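Local coordinates for protein coenzyme A transferase (Yersinia pestis, PDB 3QLI) that probably transfers coenzyme A from an acyl-CoA to a carboxylate such as acetate, and binds coenzyme A, at residues R19-Y22 against D23-L26; G251-K254 against D255-D258; G269-D272 against L273-G277. All blocks are in the same frame, centred on the assembly; numbering follows the deposited sequence.

Interaction 1 of 3, residues R19-Y22 against D23-L26; sequences RALY and DEKL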
loop_
_atom_site.group_PDB
_atom_site.type_symbol
_atom_site.label_atom_id
_atom_site.label_comp_id
_atom_site.label_asym_id
_atom_site.label_seq_id
_atom_site.Cartn_x
_atom_site.Cartn_y
_atom_site.Cartn_z
ATOM N N ARG A 19 -28.439 -28.414 -24.501
ATOM C CA ARG A 19 -27.845 -29.717 -24.751
ATOM C C ARG A 19 -27.290 -29.789 -26.171
ATOM O O ARG A 19 -26.269 -30.424 -26.412
ATOM C CB ARG A 19 -28.830 -30.844 -24.448
ATOM C CG ARG A 19 -28.961 -31.089 -22.960
ATOM C CD ARG A 19 -30.008 -32.139 -22.658
ATOM N NE ARG A 19 -31.327 -31.715 -23.103
ATOM C CZ ARG A 19 -32.441 -32.394 -22.865
ATOM N NH1 ARG A 19 -32.383 -33.529 -22.176
ATOM N NH2 ARG A 19 -33.604 -31.938 -23.308
ATOM N N ALA A 20 -27.942 -29.095 -27.097
ATOM C CA ALA A 20 -27.432 -28.991 -28.454
ATOM C C ALA A 20 -26.138 -28.183 -28.462
ATOM O O ALA A 20 -25.190 -28.522 -29.173
ATOM C CB ALA A 20 -28.474 -28.355 -29.381
ATOM N N LEU A 21 -26.095 -27.116 -27.671
ATOM C CA LEU A 21 -24.890 -26.298 -27.599
ATOM C C LEU A 21 -23.763 -27.101 -26.960
ATOM O O LEU A 21 -22.623 -27.037 -27.409
ATOM C CB LEU A 21 -25.139 -25.012 -26.806
ATOM C CG LEU A 21 -26.121 -24.014 -27.416
ATOM C CD1 LEU A 21 -26.270 -22.770 -26.539
ATOM C CD2 LEU A 21 -25.663 -23.640 -28.818
ATOM N N TYR A 22 -24.089 -27.858 -25.915
ATOM C CA TYR A 22 -23.087 -28.648 -25.207
ATOM C C TYR A 22 -22.444 -29.654 -26.154
ATOM O O TYR A 22 -21.223 -29.840 -26.161
ATOM C CB TYR A 22 -23.735 -29.379 -24.041
ATOM C CG TYR A 22 -22.785 -29.929 -23.000
ATOM C CD1 TYR A 22 -22.504 -29.214 -21.838
ATOM C CD2 TYR A 22 -22.189 -31.175 -23.160
ATOM C CE1 TYR A 22 -21.655 -29.729 -20.864
ATOM C CE2 TYR A 22 -21.335 -31.695 -22.194
ATOM C CZ TYR A 22 -21.067 -30.963 -21.049
ATOM O OH TYR A 22 -20.222 -31.471 -20.084
ATOM N N ASP A 23 -23.279 -30.301 -26.960
ATOM C CA ASP A 23 -22.803 -31.327 -27.871
ATOM C C ASP A 23 -21.940 -30.727 -28.976
ATOM O O ASP A 23 -20.962 -31.339 -29.396
ATOM C CB ASP A 23 -23.974 -32.114 -28.460
ATOM C CG ASP A 23 -24.782 -32.830 -27.394
ATOM O OD1 ASP A 23 -24.187 -33.483 -26.505
ATOM O OD2 ASP A 23 -26.024 -32.727 -27.439
ATOM N N GLU A 24 -22.295 -29.533 -29.437
ATOM C CA GLU A 24 -21.479 -28.842 -30.433
ATOM C C GLU A 24 -20.108 -28.446 -29.873
ATOM O O GLU A 24 -19.097 -28.556 -30.560
ATOM C CB GLU A 24 -22.200 -27.605 -30.961
ATOM C CG GLU A 24 -23.567 -27.899 -31.572
ATOM C CD GLU A 24 -24.324 -26.632 -31.933
ATOM O OE1 GLU A 24 -25.525 -26.727 -32.277
ATOM O OE2 GLU A 24 -23.715 -25.540 -31.871
ATOM N N LYS A 25 -20.080 -27.996 -28.619
ATOM C CA LYS A 25 -18.847 -27.495 -27.999
ATOM C C LYS A 25 -17.960 -28.571 -27.381
ATOM O O LYS A 25 -16.760 -28.353 -27.181
ATOM C CB LYS A 25 -19.191 -26.450 -26.925
ATOM C CG LYS A 25 -19.759 -25.147 -27.479
ATOM C CD LYS A 25 -20.467 -24.365 -26.381
ATOM C CE LYS A 25 -21.302 -23.221 -26.948
ATOM N NZ LYS A 25 -20.489 -22.116 -27.495
ATOM N N LEU A 26 -18.550 -29.718 -27.055
ATOM C CA LEU A 26 -17.828 -30.789 -26.395
ATOM C C LEU A 26 -16.796 -31.380 -27.351
ATOM O O LEU A 26 -17.115 -31.674 -28.506
ATOM C CB LEU A 26 -18.801 -31.888 -25.932
ATOM C CG LEU A 26 -18.181 -33.102 -25.233
ATOM C CD1 LEU A 26 -17.558 -32.728 -23.883
ATOM C CD2 LEU A 26 -19.214 -34.224 -25.045
#

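Interaction 2 of 3, residues G251-K254 against D255-D258; sequences GVLK and DRND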
loop_
_atom_site.group_PDB
_atom_site.type_symbol
_atom_site.label_atom_id
_atom_site.label_comp_id
_atom_site.label_asym_id
_atom_site.label_seq_id
_atom_site.Cartn_x
_atom_site.Cartn_y
_atom_site.Cartn_z
ATOM N N GLY A 251 -9.503 -23.907 15.660
ATOM C CA GLY A 251 -9.779 -24.826 16.752
ATOM C C GLY A 251 -10.056 -24.091 18.055
ATOM O O GLY A 251 -11.001 -24.419 18.776
ATOM N N VAL A 252 -9.226 -23.101 18.376
ATOM C CA VAL A 252 -9.437 -22.343 19.606
ATOM C C VAL A 252 -10.724 -21.535 19.515
ATOM O O VAL A 252 -11.413 -21.336 20.509
ATOM C CB VAL A 252 -8.250 -21.403 19.941
ATOM C CG1 VAL A 252 -8.562 -20.587 21.159
ATOM C CG2 VAL A 252 -6.993 -22.203 20.171
ATOM N N LEU A 253 -11.064 -21.089 18.309
ATOM C CA LEU A 253 -12.234 -20.228 18.133
ATOM C C LEU A 253 -13.568 -20.972 18.134
ATOM O O LEU A 253 -14.618 -20.349 17.969
ATOM C CB LEU A 253 -12.107 -19.410 16.853
ATOM C CG LEU A 253 -10.894 -18.483 16.803
ATOM C CD1 LEU A 253 -10.899 -17.682 15.505
ATOM C CD2 LEU A 253 -10.915 -17.549 18.015
ATOM N N LYS A 254 -13.538 -22.288 18.324
ATOM C CA LYS A 254 -14.777 -23.055 18.292
ATOM C C LYS A 254 -15.775 -22.613 19.371
ATOM O O LYS A 254 -16.964 -22.931 19.294
ATOM C CB LYS A 254 -14.508 -24.560 18.374
ATOM C CG LYS A 254 -13.850 -25.026 19.659
ATOM C CD LYS A 254 -13.929 -26.546 19.765
ATOM C CE LYS A 254 -12.734 -27.112 20.506
ATOM N NZ LYS A 254 -11.505 -27.073 19.664
ATOM N N ASP A 255 -15.294 -21.859 20.356
ATOM C CA ASP A 255 -16.139 -21.399 21.457
ATOM C C ASP A 255 -16.790 -20.037 21.195
ATOM O O ASP A 255 -17.607 -19.575 21.996
ATOM C CB ASP A 255 -15.330 -21.343 22.759
ATOM C CG ASP A 255 -14.748 -22.698 23.144
ATOM O OD1 ASP A 255 -15.487 -23.709 23.074
ATOM O OD2 ASP A 255 -13.546 -22.753 23.502
ATOM N N ARG A 256 -16.441 -19.400 20.079
ATOM C CA ARG A 256 -16.964 -18.073 19.767
ATOM C C ARG A 256 -18.366 -18.140 19.162
ATOM O O ARG A 256 -18.841 -19.204 18.773
ATOM C CB ARG A 256 -16.031 -17.332 18.797
ATOM C CG ARG A 256 -14.624 -17.098 19.314
ATOM C CD ARG A 256 -14.567 -15.989 20.371
ATOM N NE ARG A 256 -13.178 -15.655 20.688
ATOM C CZ ARG A 256 -12.425 -16.368 21.519
ATOM N NH1 ARG A 256 -12.944 -17.435 22.114
ATOM N NH2 ARG A 256 -11.165 -16.025 21.755
ATOM N N ASN A 257 -19.027 -16.991 19.086
ATOM C CA ASN A 257 -20.311 -16.924 18.410
ATOM C C ASN A 257 -20.411 -15.722 17.467
ATOM O O ASN A 257 -19.733 -14.713 17.647
ATOM C CB ASN A 257 -21.458 -16.898 19.419
ATOM C CG ASN A 257 -21.465 -15.640 20.253
ATOM O OD1 ASN A 257 -21.739 -14.546 19.749
ATOM N ND2 ASN A 257 -21.174 -15.786 21.546
ATOM N N ASP A 258 -21.266 -15.862 16.462
ATOM C CA ASP A 258 -21.548 -14.802 15.501
ATOM C C ASP A 258 -20.317 -14.251 14.786
ATOM O O ASP A 258 -20.271 -13.076 14.429
ATOM C CB ASP A 258 -22.349 -13.681 16.160
ATOM C CG ASP A 258 -23.818 -14.045 16.331
ATOM O OD1 ASP A 258 -24.442 -14.551 15.358
ATOM O OD2 ASP A 258 -24.342 -13.833 17.443
HETATM O O HOH W 1 -19.437 -22.109 19.839
#

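Interaction 3 of 3, residues G269-D272 against L273-G277; sequences GLVD and LIRRG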
loop_
_atom_site.group_PDB
_atom_site.type_symbol
_atom_site.label_atom_id
_atom_site.label_comp_id
_atom_site.label_asym_id
_atom_site.label_seq_id
_atom_site.Cartn_x
_atom_site.Cartn_y
_atom_site.Cartn_z
ATOM N N GLY A 269 -9.980 -24.828 8.066
ATOM C CA GLY A 269 -10.261 -24.304 9.395
ATOM C C GLY A 269 -11.475 -23.393 9.428
ATOM O O GLY A 269 -12.337 -23.518 10.303
ATOM N N LEU A 270 -11.549 -22.462 8.474
ATOM C CA LEU A 270 -12.678 -21.549 8.412
ATOM C C LEU A 270 -13.961 -22.306 8.118
ATOM O O LEU A 270 -15.022 -21.988 8.656
ATOM C CB LEU A 270 -12.450 -20.460 7.348
ATOM C CG LEU A 270 -11.477 -19.341 7.736
ATOM C CD1 LEU A 270 -11.294 -18.345 6.592
ATOM C CD2 LEU A 270 -11.942 -18.636 9.025
ATOM N N VAL A 271 -13.872 -23.311 7.257
ATOM C CA VAL A 271 -15.061 -24.051 6.878
ATOM C C VAL A 271 -15.555 -24.850 8.079
ATOM O O VAL A 271 -16.762 -25.051 8.256
ATOM C CB VAL A 271 -14.780 -24.967 5.677
ATOM C CG1 VAL A 271 -15.906 -25.982 5.506
ATOM C CG2 VAL A 271 -14.609 -24.123 4.417
ATOM N N ASP A 272 -14.624 -25.285 8.926
ATOM C CA ASP A 272 -15.019 -25.995 10.155
ATOM C C ASP A 272 -15.881 -25.095 11.052
ATOM O O ASP A 272 -16.892 -25.536 11.621
ATOM C CB ASP A 272 -13.782 -26.494 10.907
ATOM C CG ASP A 272 -14.133 -27.316 12.129
ATOM O OD1 ASP A 272 -14.615 -28.458 11.963
ATOM O OD2 ASP A 272 -13.918 -26.825 13.256
ATOM N N LEU A 273 -15.497 -23.821 11.162
ATOM C CA LEU A 273 -16.260 -22.878 11.970
ATOM C C LEU A 273 -17.648 -22.628 11.375
ATOM O O LEU A 273 -18.620 -22.432 12.108
ATOM C CB LEU A 273 -15.495 -21.569 12.160
ATOM C CG LEU A 273 -14.141 -21.692 12.870
ATOM C CD1 LEU A 273 -13.464 -20.321 12.948
ATOM C CD2 LEU A 273 -14.312 -22.290 14.264
ATOM N N ILE A 274 -17.747 -22.643 10.049
ATOM C CA ILE A 274 -19.060 -22.553 9.407
ATOM C C ILE A 274 -19.904 -23.770 9.794
ATOM O O ILE A 274 -21.035 -23.639 10.265
ATOM C CB ILE A 274 -18.948 -22.486 7.876
ATOM C CG1 ILE A 274 -18.226 -21.205 7.436
ATOM C CG2 ILE A 274 -20.338 -22.514 7.245
ATOM C CD1 ILE A 274 -18.033 -21.116 5.910
ATOM N N ARG A 275 -19.330 -24.953 9.610
ATOM C CA ARG A 275 -20.005 -26.211 9.945
ATOM C C ARG A 275 -20.474 -26.261 11.408
ATOM O O ARG A 275 -21.554 -26.782 11.715
ATOM C CB ARG A 275 -19.070 -27.381 9.629
ATOM C CG ARG A 275 -19.655 -28.760 9.836
ATOM C CD ARG A 275 -18.619 -29.844 9.504
ATOM N NE ARG A 275 -18.117 -29.762 8.129
ATOM C CZ ARG A 275 -16.849 -29.506 7.799
ATOM N NH1 ARG A 275 -15.933 -29.304 8.740
ATOM N NH2 ARG A 275 -16.490 -29.464 6.525
ATOM N N ARG A 276 -19.670 -25.709 12.313
ATOM C CA ARG A 276 -20.016 -25.701 13.731
ATOM C C ARG A 276 -21.079 -24.675 14.119
ATOM O O ARG A 276 -21.570 -24.706 15.240
ATOM C CB ARG A 276 -18.774 -25.473 14.589
ATOM C CG ARG A 276 -17.798 -26.626 14.588
ATOM C CD ARG A 276 -16.531 -26.276 15.362
ATOM N NE ARG A 276 -15.629 -27.419 15.428
ATOM C CZ ARG A 276 -15.637 -28.314 16.413
ATOM N NH1 ARG A 276 -16.493 -28.186 17.420
ATOM N NH2 ARG A 276 -14.790 -29.335 16.396
ATOM N N GLY A 277 -21.417 -23.758 13.213
ATOM C CA GLY A 277 -22.374 -22.700 13.518
ATOM C C GLY A 277 -21.740 -21.515 14.235
ATOM O O GLY A 277 -22.433 -20.589 14.681
#

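Interaction 1 of 3, residues R19-Y22 against D23-L26
Tyr22 and Leu26 meet one turn apart at the C-terminal end of helix 18-25, Leu26 being the first residue beyond it, with Tyr22 CE2 4.3 Å from Leu26 CD1. The tyrosine CG is anti to the backbone N (chi1 -164°), which sends the ring outward from the helix, leaning toward its C-terminal end and the leucine, and lets its hydroxyl bond Glu204. Lys25 belongs to the same well-packed side. Its aliphatic part runs over the carbonyl of Leu21, with CG 3.4 Å from Leu21 O, before a bend at chi4 (-70°) carries NZ to a hydrogen bond with the carbonyl of Val199. Tyr22, Lys25 and Leu26 all rest on Ile202, and the backbone of Lys25 is also bonded to that residue. The other side of the helix faces solvent. There Glu24 CG still sits close, 3.0 Å from Ala20 O, but the far end is loosely held, with OE2 no nearer than 4.1 Å to Leu21 CD2; Asp23 and Arg19 are exposed too. Four backbone bonds from residue i+4 to residue i hold the turns together, the last from Leu26 N to Tyr22 O at 2.8 Å and bent (134°). This is an amphipathic helix near the N terminus, the side carrying Tyr22, Lys25 and Leu26 laid against strand 201-204, with Ile196 beside it, and that strand edges, within this chain, the parallel, Rossmann-like sheet of the N-terminal domain.

Interaction 2 of 3, residues G251-K254 against D255-D258
Leu253 CD2 sits over one face of the Arg256 guanidinium, 3.8 Å above its plane and displaced toward the rim, and the same methyl is 4.0 Å from Arg256 CG. The arginine makes this possible by bending at chi2 (-74°), which folds the chain back against the leucine. Bonds from outside then fix the rotation of the flat group: NE donates to the carbonyl of Val232 and NH2 to that of Ala229. The backbone turns back in the same place, since Arg256 N reaches Leu253 O at 2.9 Å in a nearly straight bond (168°), approaching from above the carbonyl plane. Lys254 folds back over its own turn. With CG wedged between the backbone N and the carbonyl carbon, and with further bends along the chain, its NZ returns to Gly251 O at 2.8 Å, a carbonyl that otherwise receives a weak bond from Lys254 N. Asp255 lies alongside Lys254, its OD1 4.0 Å from Lys254 CG. A water donates to Lys254 O at 2.7 Å and to Arg256 O at 3.2 Å, bridging the two carbonyls where the chain straightens. Leu253 and Val252 pack on helix 220-230 at Ala229. All this ends helix 244-252 and leads toward strand 260-261, the return half of a beta-alpha-beta unit that starts with strand 237-240.

Interaction 3 of 3, residues G269-D272 against L273-G277
A single carboxylate, that of Asp272, is shared by two consecutive arginines, one on each oxygen. OD2 takes the stronger partner: Arg276 NE donates to Asp272 OD2 at 2.8 Å, with an N-H...O angle of 151°, meeting the oxygen on its syn side and lying nearly in the plane of its own guanidinium. The carboxylate is nonetheless turned steeply against that guanidinium, so the pair is joined through one atom on each side and is not a flat, two-pronged bridge. The second salt bridge is longer, 3.6 Å from Asp272 OD1 to Arg275 NH1, with the oxygen at the guanidinium edge. Asp272 has CG anti to its own N (chi1 -176°), which holds the carboxylate out from the helix, level with its own residue, where the arginines three and four residues on come back to meet it; two positive neighbours would probably favour its ionised form. Arg276 gets there with a chain extended from CG to NE. Arg275, by contrast, bends so that one face of its guanidinium turns toward Val271 O, without close contact, and NH2 comes 3.7 Å from Val271 CG1; it also makes a cation-pi contact with Tyr305. The inward side is apolar: Leu270 and Leu273 press on Leu238 of strand 237-240, Leu270 and Ile274 on Ile261, and Val271 on Met302 and Tyr305 of helix 300-306. The side chain of Leu270 is about 9 Å from that of Glu264, to which coenzyme A has been seen covalently joined. Four backbone i+4 to i bonds join the two segments, and Gly277 closes the helix with a positive phi of 83°, its N bonded to Ile274 O: a Schellman motif ending a helix that packs on the sheet of the second Rossmann-like half.

Overall arrangement
Interactions 2 and 3 are neighbours, their centres 9 Å apart, and they touch: Lys254 CD is 3.8 Å from Arg276 NH1, and Leu273 CD2 packs against the backbone of Leu253. Both belong to the half built round strand 237-240, one at the end of helix 244-252 and the loop after it, the other on helix 268-276. Interaction 1 stands alone on the other sheet, its centre 39 Å from that of interaction 3. It and interaction 2 are surface contacts, whereas interaction 3 is partly buried. Chemistry follows place: 19-26 sends two polar ends, of Tyr22 and Lys25, to strand 201-204 and the loop before it, 251-258 satisfies carbonyls at a helix end, and 269-277 pairs charges outside an apolar inner side.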